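Local structure of uroporphyrin-III C-methyltransferase (1VE2) at residues Ala101-Arg104 with Pro108-Val111; Leu182-Arg187 with Pro204-Gly209. The protein probably catalyses the S-adenosylmethionine-dependent C-methylation of uroporphyrinogen III, a step of tetrapyrrole biosynthesis. All blocks are in the same frame, centred on the assembly; numbering follows the deposited sequence.

Interaction 1 of 2, residues Ala101-Arg104 with Pro108-Val111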
loop_
_atom_site.group_PDB
_atom_site.type_symbol
_atom_site.label_atom_id
_atom_site.label_comp_id
_atom_site.label_asym_id
_atom_site.label_seq_id
_atom_site.Cartn_x
_atom_site.Cartn_y
_atom_site.Cartn_z
ATOM N N ALA A 101 -18.578 4.663 -11.742
ATOM C CA ALA A 101 -19.724 5.548 -11.895
ATOM C C ALA A 101 -19.334 6.853 -12.577
ATOM O O ALA A 101 -20.065 7.357 -13.431
ATOM C CB ALA A 101 -20.356 5.830 -10.533
ATOM N N LEU A 102 -18.176 7.395 -12.218
ATOM C CA LEU A 102 -17.739 8.652 -12.817
ATOM C C LEU A 102 -17.455 8.452 -14.297
ATOM O O LEU A 102 -17.854 9.274 -15.129
ATOM C CB LEU A 102 -16.495 9.181 -12.092
ATOM C CG LEU A 102 -16.732 9.575 -10.628
ATOM C CD1 LEU A 102 -15.402 9.832 -9.943
ATOM C CD2 LEU A 102 -17.625 10.805 -10.555
ATOM N N ARG A 103 -16.773 7.358 -14.625
ATOM C CA ARG A 103 -16.458 7.040 -16.012
ATOM C C ARG A 103 -17.752 6.917 -16.812
ATOM O O ARG A 103 -17.903 7.524 -17.867
ATOM C CB ARG A 103 -15.689 5.710 -16.096
ATOM C CG ARG A 103 -15.292 5.294 -17.505
ATOM C CD ARG A 103 -13.810 5.575 -17.794
ATOM N NE ARG A 103 -13.481 6.992 -17.711
ATOM C CZ ARG A 103 -12.243 7.480 -17.691
ATOM N NH1 ARG A 103 -11.196 6.668 -17.745
ATOM N NH2 ARG A 103 -12.050 8.791 -17.618
ATOM N N ARG A 104 -18.688 6.124 -16.299
ATOM C CA ARG A 104 -19.956 5.917 -16.985
ATOM C C ARG A 104 -20.802 7.180 -17.086
ATOM O O ARG A 104 -21.647 7.288 -17.972
ATOM C CB ARG A 104 -20.737 4.789 -16.299
ATOM C CG ARG A 104 -20.088 3.429 -16.528
ATOM C CD ARG A 104 -20.602 2.324 -15.601
ATOM N NE ARG A 104 -19.935 1.057 -15.909
ATOM C CZ ARG A 104 -20.086 -0.073 -15.216
ATOM N NH1 ARG A 104 -20.886 -0.107 -14.161
ATOM N NH2 ARG A 104 -19.438 -1.172 -15.583
ATOM N N PRO A 108 -14.951 13.913 -15.720
ATOM C CA PRO A 108 -13.492 13.795 -15.626
ATOM C C PRO A 108 -13.096 13.502 -14.176
ATOM O O PRO A 108 -13.635 14.106 -13.248
ATOM C CB PRO A 108 -13.004 15.168 -16.097
ATOM C CG PRO A 108 -14.078 15.595 -17.059
ATOM C CD PRO A 108 -15.339 15.204 -16.314
ATOM N N PHE A 109 -12.178 12.561 -13.976
ATOM C CA PHE A 109 -11.743 12.237 -12.618
ATOM C C PHE A 109 -10.317 11.709 -12.583
ATOM O O PHE A 109 -9.795 11.226 -13.589
ATOM C CB PHE A 109 -12.692 11.208 -11.982
ATOM C CG PHE A 109 -12.513 9.809 -12.500
ATOM C CD1 PHE A 109 -11.654 8.918 -11.855
ATOM C CD2 PHE A 109 -13.177 9.389 -13.649
ATOM C CE1 PHE A 109 -11.458 7.619 -12.352
ATOM C CE2 PHE A 109 -12.989 8.094 -14.154
ATOM C CZ PHE A 109 -12.124 7.211 -13.499
ATOM N N GLU A 110 -9.688 11.827 -11.418
ATOM C CA GLU A 110 -8.338 11.330 -11.204
ATOM C C GLU A 110 -8.318 10.689 -9.832
ATOM O O GLU A 110 -9.040 11.120 -8.928
ATOM C CB GLU A 110 -7.300 12.457 -11.229
ATOM C CG GLU A 110 -7.126 13.126 -12.564
ATOM C CD GLU A 110 -5.936 14.075 -12.591
ATOM O OE1 GLU A 110 -5.859 14.889 -13.534
ATOM O OE2 GLU A 110 -5.080 14.004 -11.681
ATOM N N VAL A 111 -7.492 9.662 -9.677
ATOM C CA VAL A 111 -7.379 8.981 -8.393
ATOM C C VAL A 111 -5.997 9.298 -7.831
ATOM O O VAL A 111 -4.985 9.177 -8.530
ATOM C CB VAL A 111 -7.567 7.455 -8.556
ATOM C CG1 VAL A 111 -7.423 6.756 -7.204
ATOM C CG2 VAL A 111 -8.951 7.181 -9.163
#
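In the last half of a beta-alpha-beta crossover, where helix 95-105 returns to strand 109-112 of the parallel sheet, Leu102 and Arg103 pack obliquely against Phe109, the first residue of the strand. The contact has no hydrogen bond; one aromatic ring supplies the strand's half and an aliphatic and a cationic chain the helix's. Leu102 touches both root and ring: its CD1 methyl lies 3.7 Å from Phe109 CB, while Leu102 CB stands 3.7 Å from the ring atom Phe109 CD2. Arg103 meets the next atom on the same side, CE2. With CG anti to the backbone N (chi1 -179°) and the chain bent at its next two torsions, its guanidinium is brought round until Phe109 CE2 sits over one face, 3.7 Å from Arg103 CZ and offset toward the rim of that group. The two planes are inclined by 55°, so this is not a parallel stack. Leucine suits the buried side; arginine suits the margin, resting one guanidinium face on a ring carbon while its NH1 makes a weak hydrogen bond to Leu228 O of the second subunit. An alanine at Phe109 would probably open a gap beside Leu102 CB and leave the guanidinium less restrained. Next along the strand, Glu110 points away and pairs with Lys4 and Lys21. Leu102 also packs on Val5 and Leu7 of strand 4-9, the strand the crossover skips, and on Ile72 of helix 64-76, placing the contact where helix 95-105 covers the edge of the sheet.

Interaction 2 of 2, residues Leu182-Arg187 with Pro204-Gly209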
loop_
_atom_site.group_PDB
_atom_site.type_symbol
_atom_site.label_atom_id
_atom_site.label_comp_id
_atom_site.label_asym_id
_atom_site.label_seq_id
_atom_site.Cartn_x
_atom_site.Cartn_y
_atom_site.Cartn_z
ATOM N N LEU A 182 0.408 -13.638 16.443
ATOM C CA LEU A 182 -0.646 -12.748 15.978
ATOM C C LEU A 182 -0.526 -11.375 16.628
ATOM O O LEU A 182 -0.212 -11.261 17.818
ATOM C CB LEU A 182 -2.018 -13.350 16.287
ATOM C CG LEU A 182 -3.249 -12.601 15.764
ATOM C CD1 LEU A 182 -4.379 -13.579 15.528
ATOM C CD2 LEU A 182 -3.663 -11.518 16.742
ATOM N N ALA A 183 -0.774 -10.335 15.839
ATOM C CA ALA A 183 -0.700 -8.969 16.332
ATOM C C ALA A 183 -2.009 -8.231 16.105
ATOM O O ALA A 183 -2.682 -8.423 15.092
ATOM C CB ALA A 183 0.437 -8.232 15.648
ATOM N N LEU A 184 -2.379 -7.399 17.070
ATOM C CA LEU A 184 -3.593 -6.598 16.980
ATOM C C LEU A 184 -3.138 -5.149 17.106
ATOM O O LEU A 184 -2.575 -4.757 18.124
ATOM C CB LEU A 184 -4.564 -6.959 18.108
ATOM C CG LEU A 184 -5.135 -8.380 18.084
ATOM C CD1 LEU A 184 -6.034 -8.594 19.298
ATOM C CD2 LEU A 184 -5.922 -8.604 16.801
ATOM N N LEU A 185 -3.360 -4.357 16.063
ATOM C CA LEU A 185 -2.926 -2.970 16.077
ATOM C C LEU A 185 -4.089 -2.022 15.856
ATOM O O LEU A 185 -4.699 -2.003 14.784
ATOM C CB LEU A 185 -1.860 -2.743 15.002
ATOM C CG LEU A 185 -0.701 -3.743 14.977
ATOM C CD1 LEU A 185 -1.138 -5.020 14.270
ATOM C CD2 LEU A 185 0.487 -3.128 14.256
ATOM N N ALA A 186 -4.394 -1.226 16.874
ATOM C CA ALA A 186 -5.497 -0.287 16.777
ATOM C C ALA A 186 -5.030 1.159 16.786
ATOM O O ALA A 186 -4.038 1.500 17.426
ATOM C CB ALA A 186 -6.482 -0.524 17.918
ATOM N N ARG A 187 -5.760 1.996 16.057
ATOM C CA ARG A 187 -5.490 3.425 15.961
ATOM C C ARG A 187 -4.024 3.772 15.723
ATOM O O ARG A 187 -3.486 4.697 16.336
ATOM C CB ARG A 187 -5.999 4.118 17.229
ATOM C CG ARG A 187 -7.477 3.857 17.512
ATOM C CD ARG A 187 -7.924 4.495 18.825
ATOM N NE ARG A 187 -7.931 5.956 18.751
ATOM C CZ ARG A 187 -8.838 6.672 18.093
ATOM N NH1 ARG A 187 -9.829 6.067 17.446
ATOM N NH2 ARG A 187 -8.750 7.994 18.072
ATOM N N PRO A 204 -10.401 -15.146 22.043
ATOM C CA PRO A 204 -10.724 -13.745 21.744
ATOM C C PRO A 204 -10.219 -12.789 22.826
ATOM O O PRO A 204 -10.186 -11.573 22.630
ATOM C CB PRO A 204 -12.254 -13.744 21.672
ATOM C CG PRO A 204 -12.609 -15.182 21.411
ATOM C CD PRO A 204 -11.634 -15.907 22.290
ATOM N N GLY A 205 -9.840 -13.348 23.969
ATOM C CA GLY A 205 -9.355 -12.536 25.071
ATOM C C GLY A 205 -8.398 -11.431 24.665
ATOM O O GLY A 205 -8.619 -10.264 24.987
ATOM N N LEU A 206 -7.336 -11.803 23.956
ATOM C CA LEU A 206 -6.322 -10.853 23.503
ATOM C C LEU A 206 -6.928 -9.619 22.836
ATOM O O LEU A 206 -6.318 -8.550 22.826
ATOM C CB LEU A 206 -5.363 -11.543 22.526
ATOM C CG LEU A 206 -4.203 -10.717 21.962
ATOM C CD1 LEU A 206 -3.261 -10.319 23.083
ATOM C CD2 LEU A 206 -3.461 -11.528 20.914
ATOM N N GLY A 207 -8.128 -9.771 22.287
ATOM C CA GLY A 207 -8.782 -8.660 21.619
ATOM C C GLY A 207 -9.642 -7.793 22.521
ATOM O O GLY A 207 -9.253 -6.676 22.865
ATOM N N GLU A 208 -10.809 -8.314 22.897
ATOM C CA GLU A 208 -11.766 -7.616 23.753
ATOM C C GLU A 208 -11.122 -6.535 24.611
ATOM O O GLU A 208 -10.283 -6.825 25.464
ATOM C CB GLU A 208 -12.495 -8.623 24.651
ATOM C CG GLU A 208 -13.607 -8.013 25.494
ATOM C CD GLU A 208 -14.368 -9.051 26.296
ATOM O OE1 GLU A 208 -13.741 -9.732 27.138
ATOM O OE2 GLU A 208 -15.592 -9.187 26.084
ATOM N N GLY A 209 -11.521 -5.289 24.375
ATOM C CA GLY A 209 -10.972 -4.174 25.124
ATOM C C GLY A 209 -10.166 -3.249 24.232
ATOM O O GLY A 209 -9.914 -2.095 24.575
#
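Leu184 reaches from strand 181-186 end-on toward the turn at Leu206 and Gly207, and a single methyl, CD1, makes most of the contact. That methyl lies 3.5 Å from Leu206 O and 3.6 Å from Gly207 CA, so it meets the backbone of the turn as much as a side chain. Its CG is anti to the carbonyl carbon (chi1 -65°), an arrangement that carries the branch out from the strand toward the loop. The Leu206 side chain adds to this: its CG stands 3.9 Å from Leu184 CD1, and its CD2 continues to Leu182 CD2 at a looser 4.2 Å. Leu182 and Leu206 run past one another in opposite directions, touching by one methyl each. Two residues apart on an extended strand, Leu182 and Leu184 both turn their side chains toward the loop, and Leu206 bridges them. Leucine suits the three places, an apolar chain long enough to carry a terminal methyl from strand to turn at buried or partly buried positions. Glycine fits the fourth: a beta carbon at Gly207 would be crowded by Pro204 O, the acceptor that Gly207 N reaches at 2.8 Å in closing the turn. Around them, Leu182 leans on Leu172 of helix 168-173, Leu184 on Leu210 and Leu216, and Leu206 on Arg196. The strand's backbone bonds run to strand 194-199 (Leu182 with Gly198, Leu184 with Arg196) and to strand 214-218 (Ala183 with Val217, Leu185 with Leu215). No hydrogen bond or charge pair joins the two segments, so the contact rests on modest van der Waals packing, partly of a methyl on backbone, and is likely to constrain the loop's orientation little.

How the interactions relate
Interaction 1 and interaction 2 belong to different sheets of the chain, the parallel one toward the N-terminus and the mixed one toward the C-terminus, and lie on opposite sides of the chain's centre. Their centres are 38 Å apart and their nearest atoms about 23 Å, so neither touches the other. They follow in series along the sequence. Both use leucines to seat a neighbouring element on a sheet, but interaction 1 adds a cation and lies beside the second subunit, whereas no other chain of the assembly touches interaction 2. Both are structural packing; in this family S-adenosylmethionine binds in the cleft between the two domains, and no bound ligand ties either contact to it.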